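Local coordinates for protein CHAD domain (Ricinus communis, PDB 6QV5) that probably binds inorganic polyphosphate through an all-helical fold built on four-helix bundles, and holds a zinc ion in the crystal, at residues D23-L26 against S27-F30; L105-T108 against L109-D113; A250-L253 against L254-A258. All coordinates share one frame; numbering follows the deposited sequence.

Contact 1. Residues D23-L26 against S27-F30; sequences DAAL and SEAF
The N-cap of helix 26-42 is built here, with Ala-25 as the cap residue and Glu-28 reaching back to it from three residues on. Glu-28 OE1 accepts from Ala-25 N at 3.0 Å in a nearly straight bond (169°), met on the anti side of the carboxylate. This is one half of a capping box; the methyl of Ala-25 has no acceptor to complete the other. Glu-28 CG stands anti to the carbonyl carbon (chi1 -64°), and the chain runs extended from there, which carries OE1 back to Ala-25 N, ahead of the first turn. Glutamate suits the place, since a negative group at a helix N terminus would be expected to meet the dipole favourably.

Two backbone donors share Ala-25 O: Ala-29 N lies in the carbonyl plane, whereas Glu-28 N sits well above it. The buried side is apolar. Leu-26 touches Leu-167 and Phe-174, while the Phe-30 ring meets Phe-74 edge-to-face, large side chains that fill the joint with neighbouring loops and helix 171-192. The small Ala-29 fits against Ala-171. The next helical bond follows at once, Phe-30 N to Leu-26 O at 3.1 Å.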
# COMPACT_ATOMS: atom_id res chain seq x y z
N ASP A 23 26.43 1.64 -11.75
CA ASP A 23 26.69 1.16 -13.11
C ASP A 23 25.87 -0.09 -13.49
O ASP A 23 26.12 -0.68 -14.55
CB ASP A 23 28.20 0.92 -13.30
CG ASP A 23 28.79 -0.15 -12.39
OD1 ASP A 23 28.59 -0.07 -11.15
OD2 ASP A 23 29.47 -1.06 -12.91
N ALA A 24 24.88 -0.47 -12.66
CA ALA A 24 24.02 -1.64 -12.90
C ALA A 24 23.06 -1.44 -14.07
O ALA A 24 22.56 -0.33 -14.29
CB ALA A 24 23.24 -1.99 -11.64
N ALA A 25 22.82 -2.52 -14.84
CA ALA A 25 21.94 -2.53 -16.01
C ALA A 25 20.48 -2.78 -15.61
O ALA A 25 20.22 -3.24 -14.49
CB ALA A 25 22.40 -3.60 -16.99
N LEU A 26 19.53 -2.50 -16.53
CA LEU A 26 18.10 -2.72 -16.33
C LEU A 26 17.79 -4.22 -16.20
O LEU A 26 16.89 -4.59 -15.45
CB LEU A 26 17.28 -2.07 -17.47
CG LEU A 26 15.74 -2.13 -17.39
CD1 LEU A 26 15.20 -1.41 -16.17
CD2 LEU A 26 15.11 -1.56 -18.64
N SER A 27 18.60 -5.06 -16.88
CA SER A 27 18.50 -6.52 -16.84
C SER A 27 18.90 -7.09 -15.46
O SER A 27 18.61 -8.25 -15.17
CB SER A 27 19.38 -7.14 -17.93
OG SER A 27 20.76 -6.94 -17.68
N GLU A 28 19.55 -6.26 -14.62
CA GLU A 28 20.01 -6.60 -13.27
C GLU A 28 19.08 -6.00 -12.21
O GLU A 28 18.82 -6.65 -11.20
CB GLU A 28 21.45 -6.11 -13.04
CG GLU A 28 22.48 -6.79 -13.93
CD GLU A 28 23.89 -6.22 -13.88
OE1 GLU A 28 24.04 -4.99 -13.75
OE2 GLU A 28 24.85 -7.02 -14.01
N ALA A 29 18.58 -4.77 -12.45
CA ALA A 29 17.69 -4.04 -11.54
C ALA A 29 16.29 -4.65 -11.47
O ALA A 29 15.78 -4.86 -10.37
CB ALA A 29 17.61 -2.58 -11.94
N PHE A 30 15.67 -4.94 -12.64
CA PHE A 30 14.34 -5.54 -12.78
C PHE A 30 14.15 -6.83 -11.95
O PHE A 30 13.21 -6.86 -11.16
CB PHE A 30 14.00 -5.75 -14.27
CG PHE A 30 12.74 -6.51 -14.62
CD1 PHE A 30 11.53 -5.85 -14.76
CD2 PHE A 30 12.79 -7.87 -14.91
CE1 PHE A 30 10.37 -6.54 -15.13
CE2 PHE A 30 11.63 -8.56 -15.28
CZ PHE A 30 10.43 -7.89 -15.39

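Contact 2. Residues L105-T108 against L109-D113; sequences LAST and LPRID
Pro-110 packs its ring on the last turn of helix 82-108, where the chain leaves the helix through a type I beta turn from Leu-109 to Ile-112. The tight part lies round this ring, close-packed on the helix end although the proline itself lies at the surface. Pro-110 CD is 3.4 Å from Leu-105 O, and Pro-110 CG comes equally near Ala-106 O, so ring carbons occupy the ground where a further helical N-H would have stood. Proline suits the exit because it has no N-H to give to either carbonyl and its phi is already restricted. Beyond it the turn is closed by Ile-112 N donating to Leu-109 O at 3.1 Å. The inward side is that of Leu-109 and Thr-108; the threonine, branched at CB, turns its hydroxyl back along the helix, where OG1 forms a hydrogen bond with Val-103 O.

The solvent side is looser and polar. Arg-111 sends its chain back over the helix end: CG lies between the backbone N and the carbonyl carbon (chi1 57°), which sets that atom 3.3 Å from Thr-108 O, and a bend at chi3 then brings NE to Ser-107 O. That bond, 3.0 Å long, is clearly bent (137°), with the donor tilted from the carbonyl plane. A long, flexible, charged side chain fits here, able to serve a carbonyl at the helix C terminus from an exposed position. Ser-107 OG stands 3.4 Å from Arg-111 NH2.

On the side facing the other helices, Leu-105 and Leu-109 both press on Val-129 of helix 122-145, the helix that follows this loop. Thr-108 meets Leu-275 and Ile-112 meets Tyr-274, both on helix 265-281, so the helix end and its turn touch both of these helices.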
# COMPACT_ATOMS: atom_id res chain seq x y z
N LEU A 105 -10.25 -1.98 13.90
CA LEU A 105 -10.21 -2.50 15.27
C LEU A 105 -9.11 -1.88 16.15
O LEU A 105 -9.40 -1.52 17.30
CB LEU A 105 -10.08 -4.04 15.23
CG LEU A 105 -10.09 -4.79 16.57
CD1 LEU A 105 -11.50 -4.89 17.14
CD2 LEU A 105 -9.49 -6.17 16.41
N ALA A 106 -7.87 -1.78 15.64
CA ALA A 106 -6.71 -1.29 16.40
C ALA A 106 -6.45 0.22 16.33
O ALA A 106 -5.84 0.75 17.27
CB ALA A 106 -5.47 -2.05 15.96
N SER A 107 -6.86 0.90 15.25
CA SER A 107 -6.58 2.33 15.08
C SER A 107 -7.81 3.25 15.00
O SER A 107 -7.81 4.30 15.65
CB SER A 107 -5.69 2.54 13.86
OG SER A 107 -5.39 3.91 13.63
N THR A 108 -8.83 2.89 14.20
CA THR A 108 -10.00 3.74 13.98
C THR A 108 -11.02 3.72 15.12
O THR A 108 -11.50 4.79 15.50
CB THR A 108 -10.65 3.45 12.62
OG1 THR A 108 -9.67 2.88 11.74
CG2 THR A 108 -11.22 4.70 11.99
N LEU A 109 -11.38 2.54 15.66
CA LEU A 109 -12.35 2.45 16.77
C LEU A 109 -11.80 2.92 18.14
O LEU A 109 -12.57 3.57 18.85
CB LEU A 109 -12.97 1.05 16.89
CG LEU A 109 -14.11 0.72 15.93
CD1 LEU A 109 -14.25 -0.77 15.76
CD2 LEU A 109 -15.43 1.30 16.42
N PRO A 110 -10.53 2.64 18.54
CA PRO A 110 -10.06 3.09 19.88
C PRO A 110 -10.03 4.60 20.12
O PRO A 110 -10.07 5.01 21.28
CB PRO A 110 -8.66 2.48 19.99
CG PRO A 110 -8.65 1.36 19.03
CD PRO A 110 -9.47 1.86 17.88
N ARG A 111 -9.98 5.43 19.05
CA ARG A 111 -9.95 6.89 19.19
C ARG A 111 -11.36 7.49 19.45
O ARG A 111 -11.49 8.71 19.61
CB ARG A 111 -9.22 7.59 18.02
CG ARG A 111 -9.75 7.30 16.62
CD ARG A 111 -8.88 7.94 15.54
NE ARG A 111 -7.55 7.31 15.45
CZ ARG A 111 -6.53 7.80 14.76
NH1 ARG A 111 -6.66 8.93 14.07
NH2 ARG A 111 -5.36 7.17 14.75
N ILE A 112 -12.40 6.63 19.55
CA ILE A 112 -13.78 7.01 19.86
C ILE A 112 -13.97 6.87 21.38
O ILE A 112 -13.83 5.76 21.91
CB ILE A 112 -14.82 6.18 19.05
CG1 ILE A 112 -14.55 6.25 17.52
CG2 ILE A 112 -16.26 6.61 19.38
CD1 ILE A 112 -15.17 5.12 16.68
N ASP A 113 -14.26 7.99 22.07
CA ASP A 113 -14.46 8.03 23.52
C ASP A 113 -15.85 7.54 23.93
O ASP A 113 -16.86 7.99 23.39
CB ASP A 113 -14.19 9.43 24.07

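Contact 3. Residues A250-L253 against L254-A258; sequences AGRL and LQELA
Arg-252 and Glu-256 pair one turn apart on helix 224-260, a long member of the all-helical CHAD fold, and the nine residues 250-258 show both faces of an amphipathic helix.

Ionic first: Arg-252 NH1 and Glu-256 OE2 form a salt bridge at 3.1 Å, though the hydrogen bond within it is weak and bent (123°). The two side chains run side by side and point the same way, with guanidinium and carboxylate planes turned 55° apart. Arg-252 extends with CG opposite the backbone N (chi1 -179°), then bends at chi3, and a further turn about CD-NE brings NH1 round to the acid; OE2 also rests on the arginine's own CG at 3.4 Å. Long charged residues suit this exposed face. Asp-100 of helix 82-108 makes a long, weak ion pair with Arg-252 NH2.

Backbone bonds next: Leu-254 N, Gln-255 N, Glu-256 N and Leu-257 N each donate to the carbonyl four residues back, the shortest being Leu-254 N to Ala-250 O at 2.9 Å. Gly-251 O takes a second donor, Arg-272 NE of helix 265-281, near a position that carries no side chain.

Apolar packing comes last. Ala-250, Leu-253, Leu-254 and Leu-257, spaced to share one side of the helix, face neighbours: the small Ala-250 lets Leu-104, Thr-108 and Leu-275 come close, Leu-253 touches Trp-101, Leu-254 reaches Val-268, and Leu-257 packs on Leu-128 and Ile-132. Along the helix itself, Leu-254 leans its branch over the preceding turn, CG lying 3.4 Å from Ala-250 O.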
# COMPACT_ATOMS: atom_id res chain seq x y z
N ALA A 250 -13.72 3.12 7.35
CA ALA A 250 -14.43 2.73 8.57
C ALA A 250 -15.94 2.89 8.42
O ALA A 250 -16.69 1.98 8.79
CB ALA A 250 -13.93 3.54 9.75
N GLY A 251 -16.37 4.02 7.86
CA GLY A 251 -17.77 4.34 7.61
C GLY A 251 -18.41 3.39 6.61
O GLY A 251 -19.58 3.02 6.76
N ARG A 252 -17.64 2.98 5.58
CA ARG A 252 -18.05 2.04 4.54
C ARG A 252 -18.17 0.62 5.12
O ARG A 252 -19.16 -0.06 4.86
CB ARG A 252 -17.05 2.09 3.36
CG ARG A 252 -17.39 1.16 2.20
CD ARG A 252 -16.28 1.08 1.15
NE ARG A 252 -15.02 0.57 1.69
CZ ARG A 252 -14.69 -0.71 1.77
NH1 ARG A 252 -15.53 -1.65 1.35
NH2 ARG A 252 -13.51 -1.07 2.27
N LEU A 253 -17.16 0.19 5.92
CA LEU A 253 -17.12 -1.13 6.55
C LEU A 253 -18.23 -1.33 7.58
O LEU A 253 -18.82 -2.41 7.63
CB LEU A 253 -15.75 -1.42 7.20
CG LEU A 253 -14.54 -1.62 6.29
CD1 LEU A 253 -13.27 -1.74 7.10
CD2 LEU A 253 -14.69 -2.86 5.41
N LEU A 254 -18.51 -0.29 8.40
CA LEU A 254 -19.56 -0.35 9.43
C LEU A 254 -20.96 -0.36 8.83
O LEU A 254 -21.81 -1.11 9.31
CB LEU A 254 -19.40 0.76 10.48
CG LEU A 254 -18.22 0.62 11.46
CD1 LEU A 254 -17.90 1.95 12.10
CD2 LEU A 254 -18.49 -0.44 12.52
N GLN A 255 -21.20 0.43 7.75
CA GLN A 255 -22.49 0.48 7.04
C GLN A 255 -22.81 -0.90 6.43
O GLN A 255 -23.97 -1.32 6.45
CB GLN A 255 -22.49 1.60 5.98
CG GLN A 255 -23.78 1.75 5.15
CD GLN A 255 -25.03 1.97 5.97
OE1 GLN A 255 -25.26 3.05 6.53
NE2 GLN A 255 -25.87 0.96 6.05
N GLU A 256 -21.77 -1.61 5.93
CA GLU A 256 -21.88 -2.97 5.38
C GLU A 256 -22.19 -3.96 6.51
O GLU A 256 -22.98 -4.88 6.31
CB GLU A 256 -20.57 -3.37 4.68
CG GLU A 256 -20.41 -2.81 3.28
CD GLU A 256 -19.05 -3.01 2.63
OE1 GLU A 256 -18.49 -4.12 2.75
OE2 GLU A 256 -18.56 -2.05 2.00
N LEU A 257 -21.59 -3.74 7.70
CA LEU A 257 -21.78 -4.55 8.90
C LEU A 257 -23.20 -4.35 9.46
O LEU A 257 -23.77 -5.29 10.01
CB LEU A 257 -20.71 -4.21 9.96
CG LEU A 257 -20.71 -4.99 11.29
CD1 LEU A 257 -20.20 -6.41 11.10
CD2 LEU A 257 -19.86 -4.29 12.33
N ALA A 258 -23.77 -3.13 9.31
CA ALA A 258 -25.12 -2.79 9.77
C ALA A 258 -26.19 -3.56 8.99
O ALA A 258 -27.19 -3.98 9.57
CB ALA A 258 -25.35 -1.29 9.63

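From the N terminus the three contacts come in series, each within one unbroken run of chain, and none crosses or encloses another. Contact 1 starts helix 26-42, leaving the loop before it. Contact 2 ends helix 82-108 and turns the chain toward helix 122-145, and contact 3 lies within helix 224-260. Contact 1 stands apart, on the opposite side of the chain's centre, its centre about 45 Å from that of contact 2. Contacts 2 and 3 are neighbours: Thr-108 CG2 packs on Ala-250 CB at 3.7 Å, and helices 122-145 and 265-281 touch both, tying four helices together at that end.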